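Local coordinates for phosphatidylglycerophosphatase and protein-tyrosine phosphatase 1 (Mus musculus, PDB 3RGO) that dephosphorylates phosphatidylglycerophosphate to phosphatidylglycerol, a step on the route to cardiolipin in mitochondria, at residues Val9-Leu14 and Ser101-Met106. Sequence-based numbering, arbitrary orientation.
Sequences VLLGAL and SRSATM. With SO4 (sulfate ion), chain B; SO4 (sulfate ion), chain C.
Leu11 meets Ser103 and Ala104 where a sheet strand faces the first turn of the helix that follows the phosphate-binding P-loop of this dual-specificity phosphatase fold. The CD1 methyl of Leu11 sits against the hydroxyl, 3.4 Å from Ser103 OG, and its other branch, CD2, lies 4.3 Å from Ala104 CB. CG stands anti to the backbone N (chi1 168°), which brings both methyls to the helix; Val107, one turn on, extends the same apolar surface. No hydrogen bond joins 9-14 to 101-106.

Ser103 carries the contact over to the anion site. Its OG, set between backbone N and carbonyl carbon (chi1 53°), donates to O3 of the chain B sulfate at 2.7 Å, and Ser103 N reaches the same O3 at 2.9 Å, so two donors of one residue grip one oxygen. Arg102 does likewise at O1, which lies in the guanidinium plane, at its edge: its backbone N donates to O1 at 3.0 Å, and its NH1 donates to the same O1 at 2.9 Å. Lys97, Ala98 and Arg100 add backbone N-H groups, placing this sulfate, probably from the crystallisation liquor, in the cradle of the P-loop, where it probably mimics substrate phosphate. The Ser103 side chain lies close to that of Cys96, the predicted phosphocysteine nucleophile.

A second guanidinium edge, NE and NH2, meets O3 and O2 of the chain C sulfate, NE to O3 at 2.9 Å; Thr63, Met66 and Gly68 bind this ion as well. A leucine in place of Arg102 would probably leave both sulfates without their guanidinium partner, although the backbone N-H could still hold the first. Behind these groups, Ser101 OG is tied to Ser134 and Gln139, while Ser101 O accepts Thr105 N and, from the opposite face of its carbonyl plane, Thr105 OG1 at 2.8 Å.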
ATOM      1  N   VAL A   9      -3.438   7.718   1.929  1.00 36.19           N
ATOM      2  CA  VAL A   9      -2.339   6.762   1.851  1.00 34.04           C
ATOM      3  C   VAL A   9      -0.962   7.354   2.128  1.00 35.56           C
ATOM      4  O   VAL A   9      -0.630   8.438   1.658  1.00 39.44           O
ATOM      5  CB  VAL A   9      -2.328   6.053   0.487  1.00 34.34           C
ATOM      6  CG1 VAL A   9      -1.033   5.256   0.297  1.00 30.38           C
ATOM      7  CG2 VAL A   9      -3.552   5.162   0.359  1.00 31.09           C
ATOM      8  N   LEU A  10      -0.172   6.625   2.910  1.00 35.20           N
ATOM      9  CA  LEU A  10       1.251   6.898   3.030  1.00 33.37           C
ATOM     10  C   LEU A  10       2.033   5.670   2.575  1.00 36.29           C
ATOM     11  O   LEU A  10       1.589   4.535   2.753  1.00 35.56           O
ATOM     12  CB  LEU A  10       1.624   7.263   4.469  1.00 35.90           C
ATOM     13  CG  LEU A  10       0.833   8.428   5.073  1.00 39.37           C
ATOM     14  CD1 LEU A  10      -0.332   7.908   5.905  1.00 40.21           C
ATOM     15  CD2 LEU A  10       1.744   9.310   5.913  1.00 42.64           C
ATOM     16  N   LEU A  11       3.191   5.918   1.974  1.00 36.77           N
ATOM     17  CA  LEU A  11       4.070   4.864   1.481  1.00 36.56           C
ATOM     18  C   LEU A  11       5.450   5.049   2.110  1.00 38.75           C
ATOM     19  O   LEU A  11       6.034   6.129   2.022  1.00 41.82           O
ATOM     20  CB  LEU A  11       4.178   4.939  -0.043  1.00 34.89           C
ATOM     21  CG  LEU A  11       5.268   4.096  -0.709  1.00 34.49           C
ATOM     22  CD1 LEU A  11       4.994   2.605  -0.554  1.00 32.63           C
ATOM     23  CD2 LEU A  11       5.423   4.466  -2.176  1.00 37.55           C
ATOM     24  N   GLY A  12       5.966   4.005   2.753  1.00 36.42           N
ATOM     25  CA  GLY A  12       7.264   4.099   3.406  1.00 37.30           C
ATOM     26  C   GLY A  12       7.937   2.776   3.715  1.00 39.44           C
ATOM     27  O   GLY A  12       7.393   1.705   3.446  1.00 37.27           O
ATOM     28  N   ALA A  13       9.136   2.851   4.288  1.00 37.42           N
ATOM     29  CA  ALA A  13       9.847   1.656   4.721  1.00 37.02           C
ATOM     30  C   ALA A  13       9.113   1.022   5.900  1.00 39.14           C
ATOM     31  O   ALA A  13       8.214   1.638   6.488  1.00 40.60           O
ATOM     32  CB  ALA A  13      11.286   2.001   5.101  1.00 42.07           C
ATOM     33  N   LEU A  14       9.479  -0.212   6.237  1.00 38.62           N
ATOM     34  CA  LEU A  14       8.845  -0.908   7.356  1.00 43.40           C
ATOM     35  C   LEU A  14       8.798  -0.007   8.588  1.00 41.14           C
ATOM     36  O   LEU A  14       9.781   0.659   8.914  1.00 38.85           O
ATOM     37  CB  LEU A  14       9.573  -2.217   7.682  1.00 47.14           C
ATOM     38  CG  LEU A  14      10.960  -2.106   8.313  1.00 56.73           C
ATOM     39  CD1 LEU A  14      11.418  -3.452   8.866  1.00 61.13           C
ATOM     40  CD2 LEU A  14      11.969  -1.558   7.316  1.00 60.20           C
ATOM     41  N   SER A 101       9.117  -0.652  -4.082  1.00 39.67           N
ATOM     42  CA  SER A 101       8.784  -1.572  -5.173  1.00 36.62           C
ATOM     43  C   SER A 101       7.466  -2.322  -4.974  1.00 38.97           C
ATOM     44  O   SER A 101       6.461  -2.011  -5.612  1.00 38.45           O
ATOM     45  CB  SER A 101       9.932  -2.564  -5.385  1.00 35.40           C
ATOM     46  OG  SER A 101       9.679  -3.430  -6.477  1.00 36.73           O
ATOM     47  N   ARG A 102       7.481  -3.322  -4.102  1.00 38.00           N
ATOM     48  CA  ARG A 102       6.285  -4.107  -3.817  1.00 36.95           C
ATOM     49  C   ARG A 102       5.222  -3.204  -3.201  1.00 33.49           C
ATOM     50  O   ARG A 102       4.049  -3.250  -3.574  1.00 34.06           O
ATOM     51  CB  ARG A 102       6.627  -5.263  -2.873  1.00 34.34           C
ATOM     52  CG  ARG A 102       7.546  -6.290  -3.508  1.00 38.46           C
ATOM     53  CD  ARG A 102       8.287  -7.113  -2.473  1.00 42.49           C
ATOM     54  NE  ARG A 102       9.258  -7.995  -3.110  1.00 50.97           N
ATOM     55  CZ  ARG A 102      10.487  -7.624  -3.457  1.00 57.05           C
ATOM     56  NH1 ARG A 102      10.901  -6.387  -3.222  1.00 56.57           N
ATOM     57  NH2 ARG A 102      11.304  -8.496  -4.038  1.00 58.96           N
ATOM     58  N   SER A 103       5.647  -2.367  -2.264  1.00 35.64           N
ATOM     59  CA  SER A 103       4.730  -1.458  -1.598  1.00 35.81           C
ATOM     60  C   SER A 103       4.306  -0.328  -2.538  1.00 35.58           C
ATOM     61  O   SER A 103       3.160   0.129  -2.505  1.00 32.40           O
ATOM     62  CB  SER A 103       5.355  -0.925  -0.303  1.00 33.19           C
ATOM     63  OG  SER A 103       6.629  -0.365  -0.547  1.00 33.91           O
ATOM     64  N   ALA A 104       5.235   0.110  -3.383  1.00 33.50           N
ATOM     65  CA  ALA A 104       4.934   1.098  -4.413  1.00 33.97           C
ATOM     66  C   ALA A 104       3.876   0.577  -5.388  1.00 36.65           C
ATOM     67  O   ALA A 104       2.998   1.315  -5.828  1.00 33.82           O
ATOM     68  CB  ALA A 104       6.202   1.478  -5.165  1.00 33.79           C
ATOM     69  N   THR A 105       3.960  -0.706  -5.715  1.00 33.99           N
ATOM     70  CA  THR A 105       3.009  -1.326  -6.633  1.00 34.61           C
ATOM     71  C   THR A 105       1.594  -1.337  -6.050  1.00 35.52           C
ATOM     72  O   THR A 105       0.610  -1.079  -6.755  1.00 34.57           O
ATOM     73  CB  THR A 105       3.461  -2.751  -6.989  1.00 35.54           C
ATOM     74  OG1 THR A 105       4.734  -2.686  -7.643  1.00 31.11           O
ATOM     75  CG2 THR A 105       2.452  -3.426  -7.908  1.00 38.62           C
ATOM     76  N   MET A 106       1.501  -1.627  -4.755  1.00 30.99           N
ATOM     77  CA  MET A 106       0.220  -1.618  -4.047  1.00 30.92           C
ATOM     78  C   MET A 106      -0.408  -0.234  -4.095  1.00 32.78           C
ATOM     79  O   MET A 106      -1.606  -0.086  -4.378  1.00 34.07           O
ATOM     80  CB  MET A 106       0.413  -2.058  -2.588  1.00 30.77           C
ATOM     81  CG  MET A 106      -0.877  -2.086  -1.753  1.00 33.00           C
ATOM     82  SD  MET A 106      -2.020  -3.430  -2.220  1.00 38.88           S
ATOM     83  CE  MET A 106      -0.945  -4.849  -2.042  1.00186.99           C
TER
HETATM   84  S   SO4 B   1       9.681  -2.895  -1.232  1.00 44.58           S
HETATM   85  O1  SO4 B   1       9.751  -3.895  -2.293  1.00 44.49           O
HETATM   86  O2  SO4 B   1      10.506  -1.740  -1.577  1.00 38.98           O
HETATM   87  O3  SO4 B   1       8.296  -2.477  -1.056  1.00 43.11           O
HETATM   88  O4  SO4 B   1      10.182  -3.466   0.016  1.00 42.08           O
HETATM   89  S   SO4 C   2       8.795 -11.507  -4.407  1.00 66.13           S
HETATM   90  O1  SO4 C   2       7.413 -11.758  -4.817  1.00 67.37           O
HETATM   91  O2  SO4 C   2       9.432 -10.598  -5.363  1.00 63.46           O
HETATM   92  O3  SO4 C   2       8.798 -10.904  -3.074  1.00 63.06           O
HETATM   93  O4  SO4 C   2       9.530 -12.770  -4.367  1.00 62.92           O